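Local coordinates for alanine racemase (Actinobacillus succinogenes, PDB 3C3K), which has the two-lobed fold of periplasmic binding proteins, shared with LacI-type regulators, and probably binds a small ligand between its lobes, at residues 88-93 against 248-253; 101-106 against 262-267. All coordinates share one frame; numbering follows the deposited sequence.

Contact 1: residues 88-93 against 248-253; sequences PWVQCA and SLLLEQ
The carboxamide of Gln253 clamps the backbone of Trp89 with two hydrogen bonds. Trp89 N gives its hydrogen to Gln253 OE1 (3.0 Å), from above the plane of that carbonyl, while Gln253 NE2 donates to Trp89 O at 3.0 Å. This second partner lies in the amide plane of Gln253. An extended chain beyond CG (chi2 173°) carries the amide from the helix across to the strand, and a weak bond from NE2 back to Leu249 O steadies it. The rest is apolar packing. Pro88 and Gln253 lie side by side, pointing opposite ways, their CB atoms 3.9 Å apart. Leu250, with CG anti to its backbone N (chi1 -160°), lays CD1 against Pro88 CB (3.7 Å). Val90 points at the helix, and its CG2 rests on Leu249 CB (3.8 Å) and on Leu250 CD1. Strand 89-92 and helix 248-253 run almost antiparallel, as a covering helix does in an alpha/beta sandwich; Trp89 turns away, to helix 77-84. With both polar groups of the Trp89 backbone paired to a single amide, the side chain of Gln253 stands in for a neighbouring strand just before strand 102-105 takes over that edge.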
ATOM      1  N   PRO B  88       5.771 -20.732  17.825  1.00 14.51           N
ATOM      2  CA  PRO B  88       4.492 -20.458  17.143  1.00 13.89           C
ATOM      3  C   PRO B  88       4.691 -19.932  15.701  1.00 13.72           C
ATOM      4  O   PRO B  88       5.506 -19.038  15.491  1.00 13.61           O
ATOM      5  CB  PRO B  88       3.864 -19.379  17.986  1.00 13.11           C
ATOM      6  CG  PRO B  88       4.419 -19.656  19.387  1.00 14.78           C
ATOM      7  CD  PRO B  88       5.874 -20.008  19.110  1.00 12.59           C
ATOM      8  N   TRP B  89       3.981 -20.529  14.730  1.00 12.10           N
ATOM      9  CA  TRP B  89       4.215 -20.274  13.296  1.00 12.51           C
ATOM     10  C   TRP B  89       2.893 -20.479  12.575  1.00 11.91           C
ATOM     11  O   TRP B  89       2.192 -21.481  12.801  1.00 13.04           O
ATOM     12  CB  TRP B  89       5.273 -21.282  12.804  1.00 12.50           C
ATOM     13  CG  TRP B  89       5.877 -21.116  11.462  1.00 11.85           C
ATOM     14  CD1 TRP B  89       5.773 -20.063  10.625  1.00 15.22           C
ATOM     15  CD2 TRP B  89       6.813 -22.028  10.849  1.00 13.32           C
ATOM     16  NE1 TRP B  89       6.552 -20.259   9.509  1.00 16.23           N
ATOM     17  CE2 TRP B  89       7.191 -21.473   9.619  1.00 14.40           C
ATOM     18  CE3 TRP B  89       7.337 -23.275  11.226  1.00 13.41           C
ATOM     19  CZ2 TRP B  89       8.102 -22.116   8.735  1.00 16.85           C
ATOM     20  CZ3 TRP B  89       8.258 -23.944  10.331  1.00 15.40           C
ATOM     21  CH2 TRP B  89       8.640 -23.343   9.120  1.00 13.60           C
ATOM     22  N   VAL B  90       2.545 -19.537  11.694  1.00 12.88           N
ATOM     23  CA  VAL B  90       1.309 -19.610  10.921  1.00 12.02           C
ATOM     24  C   VAL B  90       1.605 -19.082   9.554  1.00 12.36           C
ATOM     25  O   VAL B  90       2.298 -18.096   9.436  1.00 13.42           O
ATOM     26  CB  VAL B  90       0.172 -18.752  11.500  1.00 12.09           C
ATOM     27  CG1 VAL B  90      -1.020 -18.766  10.593  1.00 13.21           C
ATOM     28  CG2 VAL B  90      -0.286 -19.250  12.886  1.00 12.15           C
ATOM     29  N   GLN B  91       1.049 -19.722   8.531  1.00 11.50           N
ATOM     30  CA  GLN B  91       1.215 -19.277   7.171  1.00 12.67           C
ATOM     31  C   GLN B  91      -0.077 -18.665   6.673  1.00 12.83           C
ATOM     32  O   GLN B  91      -1.164 -19.219   6.887  1.00 15.03           O
ATOM     33  CB  GLN B  91       1.684 -20.422   6.268  1.00 12.06           C
ATOM     34  CG  GLN B  91       1.360 -20.150   4.737  1.00 13.73           C
ATOM     35  CD  GLN B  91       2.605 -19.585   4.058  1.00 18.89           C
ATOM     36  OE1 GLN B  91       3.698 -20.090   4.287  1.00 13.85           O
ATOM     37  NE2 GLN B  91       2.447 -18.546   3.241  1.00 20.10           N
ATOM     38  N   CYS B  92       0.015 -17.501   6.061  1.00 14.90           N
ATOM     39  CA  CYS B  92      -1.145 -16.833   5.430  1.00 17.54           C
ATOM     40  C   CYS B  92      -1.105 -16.920   3.928  1.00 17.22           C
ATOM     41  O   CYS B  92      -0.054 -16.734   3.314  1.00 17.91           O
ATOM     42  CB  CYS B  92      -1.142 -15.335   5.721  1.00 18.79           C
ATOM     43  SG  CYS B  92      -1.537 -14.842   7.368  1.00 26.31           S
ATOM     44  N   ALA B  93      -2.276 -17.127   3.323  1.00 18.51           N
ATOM     45  CA  ALA B  93      -2.466 -16.944   1.895  1.00 17.45           C
ATOM     46  C   ALA B  93      -1.799 -17.969   1.028  1.00 18.31           C
ATOM     47  O   ALA B  93      -1.876 -17.854  -0.149  1.00 19.26           O
ATOM     48  CB  ALA B  93      -2.043 -15.540   1.439  1.00 17.80           C
ATOM     49  N   SER B 248      -5.157 -15.497  15.757  1.00 16.81           N
ATOM     50  CA  SER B 248      -5.876 -16.476  16.536  1.00 19.20           C
ATOM     51  C   SER B 248      -5.233 -17.850  16.565  1.00 18.56           C
ATOM     52  O   SER B 248      -5.201 -18.485  17.634  1.00 16.44           O
ATOM     53  CB  SER B 248      -7.320 -16.621  16.072  1.00 20.36           C
ATOM     54  OG  SER B 248      -8.030 -15.585  16.726  1.00 25.29           O
ATOM     55  N   LEU B 249      -4.728 -18.274  15.406  1.00 16.63           N
ATOM     56  CA  LEU B 249      -4.032 -19.544  15.306  1.00 17.53           C
ATOM     57  C   LEU B 249      -2.678 -19.483  16.002  1.00 17.46           C
ATOM     58  O   LEU B 249      -2.216 -20.509  16.616  1.00 17.45           O
ATOM     59  CB  LEU B 249      -3.910 -19.997  13.837  1.00 16.63           C
ATOM     60  CG  LEU B 249      -5.187 -20.264  13.008  1.00 17.20           C
ATOM     61  CD1 LEU B 249      -4.842 -20.684  11.536  1.00 16.94           C
ATOM     62  CD2 LEU B 249      -5.974 -21.336  13.685  1.00 19.72           C
ATOM     63  N   LEU B 250      -2.028 -18.328  15.916  1.00 16.66           N
ATOM     64  CA  LEU B 250      -0.728 -18.132  16.552  1.00 17.46           C
ATOM     65  C   LEU B 250      -0.905 -18.142  18.055  1.00 17.93           C
ATOM     66  O   LEU B 250      -0.047 -18.619  18.776  1.00 18.89           O
ATOM     67  CB  LEU B 250      -0.062 -16.792  16.147  1.00 16.85           C
ATOM     68  CG  LEU B 250       1.448 -16.754  16.382  1.00 17.16           C
ATOM     69  CD1 LEU B 250       2.103 -17.580  15.293  1.00 16.49           C
ATOM     70  CD2 LEU B 250       1.980 -15.316  16.314  1.00 19.06           C
ATOM     71  N   LEU B 251      -1.999 -17.565  18.533  1.00 18.73           N
ATOM     72  CA  LEU B 251      -2.297 -17.584  19.977  1.00 20.84           C
ATOM     73  C   LEU B 251      -2.616 -18.977  20.546  1.00 22.07           C
ATOM     74  O   LEU B 251      -2.276 -19.278  21.690  1.00 23.92           O
ATOM     75  CB  LEU B 251      -3.389 -16.552  20.340  1.00 21.28           C
ATOM     76  CG  LEU B 251      -3.079 -15.054  20.143  1.00 20.22           C
ATOM     77  CD1 LEU B 251      -4.393 -14.194  20.223  1.00 22.40           C
ATOM     78  CD2 LEU B 251      -1.945 -14.489  21.057  1.00 14.46           C
ATOM     79  N   GLU B 252      -3.254 -19.853  19.790  1.00 22.92           N
ATOM     80  CA  GLU B 252      -3.434 -21.202  20.295  1.00 24.25           C
ATOM     81  C   GLU B 252      -2.102 -21.874  20.536  1.00 24.21           C
ATOM     82  O   GLU B 252      -1.978 -22.642  21.506  1.00 25.32           O
ATOM     83  CB  GLU B 252      -4.129 -22.092  19.296  1.00 24.60           C
ATOM     84  CG  GLU B 252      -5.136 -21.406  18.533  1.00 31.68           C
ATOM     85  CD  GLU B 252      -6.485 -21.946  18.792  1.00 38.37           C
ATOM     86  OE1 GLU B 252      -7.134 -22.259  17.763  1.00 41.81           O
ATOM     87  OE2 GLU B 252      -6.860 -22.062  19.997  1.00 40.81           O
ATOM     88  N   GLN B 253      -1.140 -21.652  19.632  1.00 22.53           N
ATOM     89  CA  GLN B 253       0.177 -22.167  19.800  1.00 20.62           C
ATOM     90  C   GLN B 253       0.820 -21.565  21.030  1.00 21.95           C
ATOM     91  O   GLN B 253       1.386 -22.300  21.838  1.00 22.22           O
ATOM     92  CB  GLN B 253       1.028 -21.965  18.550  1.00 18.75           C
ATOM     93  CG  GLN B 253       0.545 -22.811  17.425  1.00 16.08           C
ATOM     94  CD  GLN B 253       1.230 -22.531  16.102  1.00 18.15           C
ATOM     95  OE1 GLN B 253       2.396 -22.836  15.916  1.00 16.11           O
ATOM     96  NE2 GLN B 253       0.482 -21.966  15.157  1.00 16.17           N
TER

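Contact 2: residues 101-106 against 262-267; sequences VSSVSI and TVHHLL
Ser103 OG is gripped by two partners, His264 ND1 at 2.7 Å, where either could be the donor, and a water at 3.0 Å. The setting is a parallel strand pair at one edge of the six-stranded sheet of the first lobe, an alpha/beta arrangement typical of periplasmic binding proteins, with 264-266 as the outermost strand of this chain. Ser103 holds its hydroxyl between its own N and carbonyl carbon (chi1 62°), which brings OG to the edge of the imidazole, near the ring plane. At the other nitrogen, NE2 is bonded to Ser99 O, so the ring is fixed at both ends, and its CE1 comes obliquely within 3.1 Å of Val101 O. The same water reaches Ser105 OG and donates to His265 O, joining the two serines on the Ser103 and Ser105 face.

Backbone bonds follow the parallel register. Ser103 N donates to Val263 O, and His265 N to Ser103 O; further on, Ser105 N donates to His265 O and Leu267 N to Ser105 O at 2.8 Å. Ahead of them the hydroxyl of Ser102 extends the pattern by accepting from Val263 N (3.2 Å). Among the CA-H...O contacts, Ser105 O meets Leu266 CA and His265 O meets Val104 CA. On the face of Val104 and His265, helix 239-254 covers the strands: Ala246 lies on Val104, Lys245 and Leu249 on His265. Here the Val104 and Leu267 side chains meet at a slant, Val104 CG2 lying 4.0 Å from Leu267 CG. On the other face, Leu266 CD2 reaches across to Ile106 O at 3.5 Å.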
ATOM      1  N   VAL B 101       2.475 -26.677   9.043  1.00 17.66           N
ATOM      2  CA  VAL B 101       2.352 -25.325   9.552  1.00 16.05           C
ATOM      3  C   VAL B 101       0.935 -24.868   9.331  1.00 16.67           C
ATOM      4  O   VAL B 101       0.440 -24.939   8.213  1.00 15.34           O
ATOM      5  CB  VAL B 101       3.313 -24.418   8.819  1.00 16.04           C
ATOM      6  CG1 VAL B 101       3.160 -22.922   9.300  1.00 11.81           C
ATOM      7  CG2 VAL B 101       4.764 -24.968   9.000  1.00 13.08           C
ATOM      8  N   SER B 102       0.268 -24.441  10.404  1.00 14.39           N
ATOM      9  CA  SER B 102      -1.102 -24.059  10.266  1.00 13.94           C
ATOM     10  C   SER B 102      -1.210 -22.830   9.389  1.00 14.81           C
ATOM     11  O   SER B 102      -0.313 -21.994   9.381  1.00 14.28           O
ATOM     12  CB  SER B 102      -1.751 -23.780  11.630  1.00 12.44           C
ATOM     13  OG  SER B 102      -1.703 -24.950  12.429  1.00 12.39           O
ATOM     14  N   SER B 103      -2.348 -22.710   8.681  1.00 14.46           N
ATOM     15  CA  SER B 103      -2.509 -21.705   7.640  1.00 14.48           C
ATOM     16  C   SER B 103      -3.923 -21.183   7.663  1.00 13.53           C
ATOM     17  O   SER B 103      -4.842 -21.820   8.176  1.00 14.14           O
ATOM     18  CB  SER B 103      -2.225 -22.286   6.250  1.00 13.77           C
ATOM     19  OG  SER B 103      -3.174 -23.310   6.039  1.00 19.87           O
ATOM     20  N   VAL B 104      -4.095 -20.045   7.017  1.00 14.59           N
ATOM     21  CA  VAL B 104      -5.392 -19.452   6.773  1.00 16.19           C
ATOM     22  C   VAL B 104      -5.296 -18.739   5.400  1.00 16.48           C
ATOM     23  O   VAL B 104      -4.347 -18.018   5.134  1.00 16.84           O
ATOM     24  CB  VAL B 104      -5.846 -18.513   7.941  1.00 15.87           C
ATOM     25  CG1 VAL B 104      -4.815 -17.467   8.264  1.00 18.81           C
ATOM     26  CG2 VAL B 104      -7.165 -17.777   7.578  1.00 15.68           C
ATOM     27  N   SER B 105      -6.233 -19.047   4.517  1.00 16.56           N
ATOM     28  CA  SER B 105      -6.251 -18.559   3.125  1.00 16.77           C
ATOM     29  C   SER B 105      -7.612 -18.835   2.508  1.00 16.84           C
ATOM     30  O   SER B 105      -8.514 -19.344   3.177  1.00 17.71           O
ATOM     31  CB  SER B 105      -5.186 -19.225   2.257  1.00 15.62           C
ATOM     32  OG  SER B 105      -5.349 -20.597   2.266  1.00 16.47           O
ATOM     33  N   ILE B 106      -7.776 -18.452   1.244  1.00 16.45           N
ATOM     34  CA  ILE B 106      -8.916 -18.871   0.471  1.00 16.11           C
ATOM     35  C   ILE B 106      -8.503 -20.069  -0.395  1.00 16.73           C
ATOM     36  O   ILE B 106      -7.317 -20.445  -0.429  1.00 14.32           O
ATOM     37  CB  ILE B 106      -9.412 -17.720  -0.475  1.00 17.08           C
ATOM     38  CG1 ILE B 106      -8.354 -17.434  -1.570  1.00 16.55           C
ATOM     39  CG2 ILE B 106      -9.811 -16.489   0.367  1.00 14.33           C
ATOM     40  CD1 ILE B 106      -8.848 -16.720  -2.806  1.00 17.62           C
ATOM     41  N   THR B 262      -2.264 -28.967  13.914  1.00 15.61           N
ATOM     42  CA  THR B 262      -2.273 -28.361  12.603  1.00 15.61           C
ATOM     43  C   THR B 262      -3.677 -28.184  12.113  1.00 15.11           C
ATOM     44  O   THR B 262      -4.473 -29.137  12.146  1.00 15.46           O
ATOM     45  CB  THR B 262      -1.648 -29.298  11.600  1.00 14.47           C
ATOM     46  OG1 THR B 262      -0.361 -29.585  12.061  1.00 17.24           O
ATOM     47  CG2 THR B 262      -1.586 -28.661  10.241  1.00 14.66           C
ATOM     48  N   VAL B 263      -3.971 -26.981  11.608  1.00 16.09           N
ATOM     49  CA  VAL B 263      -5.255 -26.700  10.985  1.00 14.96           C
ATOM     50  C   VAL B 263      -5.041 -25.839   9.769  1.00 15.42           C
ATOM     51  O   VAL B 263      -4.183 -24.952   9.794  1.00 14.44           O
ATOM     52  CB  VAL B 263      -6.202 -25.920  11.955  1.00 16.09           C
ATOM     53  CG1 VAL B 263      -6.738 -26.842  13.028  1.00 13.05           C
ATOM     54  CG2 VAL B 263      -5.484 -24.734  12.624  1.00 14.64           C
ATOM     55  N   HIS B 264      -5.847 -26.047   8.723  1.00 13.17           N
ATOM     56  CA  HIS B 264      -5.675 -25.272   7.514  1.00 14.11           C
ATOM     57  C   HIS B 264      -7.006 -24.664   7.257  1.00 15.17           C
ATOM     58  O   HIS B 264      -7.894 -25.335   6.715  1.00 15.62           O
ATOM     59  CB  HIS B 264      -5.211 -26.164   6.354  1.00 14.70           C
ATOM     60  CG  HIS B 264      -3.832 -26.738   6.542  1.00 15.86           C
ATOM     61  ND1 HIS B 264      -2.688 -25.959   6.469  1.00 18.08           N
ATOM     62  CD2 HIS B 264      -3.407 -28.008   6.787  1.00 13.73           C
ATOM     63  CE1 HIS B 264      -1.623 -26.714   6.704  1.00 11.10           C
ATOM     64  NE2 HIS B 264      -2.032 -27.963   6.881  1.00 14.48           N
ATOM     65  N   HIS B 265      -7.233 -23.444   7.767  1.00 15.86           N
ATOM     66  CA  HIS B 265      -8.531 -22.795   7.560  1.00 16.05           C
ATOM     67  C   HIS B 265      -8.677 -22.217   6.145  1.00 16.90           C
ATOM     68  O   HIS B 265      -7.752 -21.573   5.621  1.00 16.66           O
ATOM     69  CB  HIS B 265      -8.743 -21.645   8.538  1.00 16.01           C
ATOM     70  CG  HIS B 265      -8.938 -22.072   9.945  1.00 16.52           C
ATOM     71  ND1 HIS B 265     -10.171 -22.028  10.560  1.00 18.99           N
ATOM     72  CD2 HIS B 265      -8.073 -22.562  10.870  1.00 20.08           C
ATOM     73  CE1 HIS B 265     -10.062 -22.467  11.807  1.00 19.11           C
ATOM     74  NE2 HIS B 265      -8.799 -22.790  12.030  1.00 21.37           N
ATOM     75  N   LEU B 266      -9.833 -22.466   5.535  1.00 16.10           N
ATOM     76  CA  LEU B 266     -10.181 -21.889   4.259  1.00 17.57           C
ATOM     77  C   LEU B 266     -11.307 -20.959   4.548  1.00 17.65           C
ATOM     78  O   LEU B 266     -12.317 -21.392   5.042  1.00 19.82           O
ATOM     79  CB  LEU B 266     -10.662 -22.941   3.282  1.00 16.96           C
ATOM     80  CG  LEU B 266      -9.530 -23.674   2.528  1.00 19.17           C
ATOM     81  CD1 LEU B 266     -10.216 -24.660   1.614  1.00 19.60           C
ATOM     82  CD2 LEU B 266      -8.648 -22.805   1.746  1.00 13.63           C
ATOM     83  N   LEU B 267     -11.127 -19.684   4.260  1.00 18.50           N
ATOM     84  CA  LEU B 267     -12.174 -18.665   4.400  1.00 18.29           C
ATOM     85  C   LEU B 267     -12.842 -18.387   3.024  1.00 18.96           C
ATOM     86  O   LEU B 267     -12.196 -18.574   1.962  1.00 18.87           O
ATOM     87  CB  LEU B 267     -11.611 -17.364   5.035  1.00 16.47           C
ATOM     88  CG  LEU B 267     -10.962 -17.462   6.425  1.00 17.60           C
ATOM     89  CD1 LEU B 267     -10.737 -16.082   6.949  1.00 17.48           C
ATOM     90  CD2 LEU B 267     -11.797 -18.248   7.498  1.00 20.91           C
TER
HETATM   91  O   HOH W   1      -5.332 -22.230   4.238  1.00 18.33           O

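How the contacts relate
From the N terminus the chain lays down strands 9-15, 39-45 and 68-70, then 89-92 and its sheet neighbour 102-105, all in the first lobe. It next runs through the second lobe, with its own four-stranded parallel sheet, and returns as helix 239-254, where contact 1 closes a loop of about 155 residues. Strand 264-266 follows, and contact 2 closes a loop of similar length. The segments alternate along the chain, so the two loops cross. Between them, Gln91 N to Ser102 O and Ala93 N to Val104 O are probable hydrogen bonds. Together the contacts fasten the returning chain to the first lobe, the helix on the sheet's face and the strand at its margin.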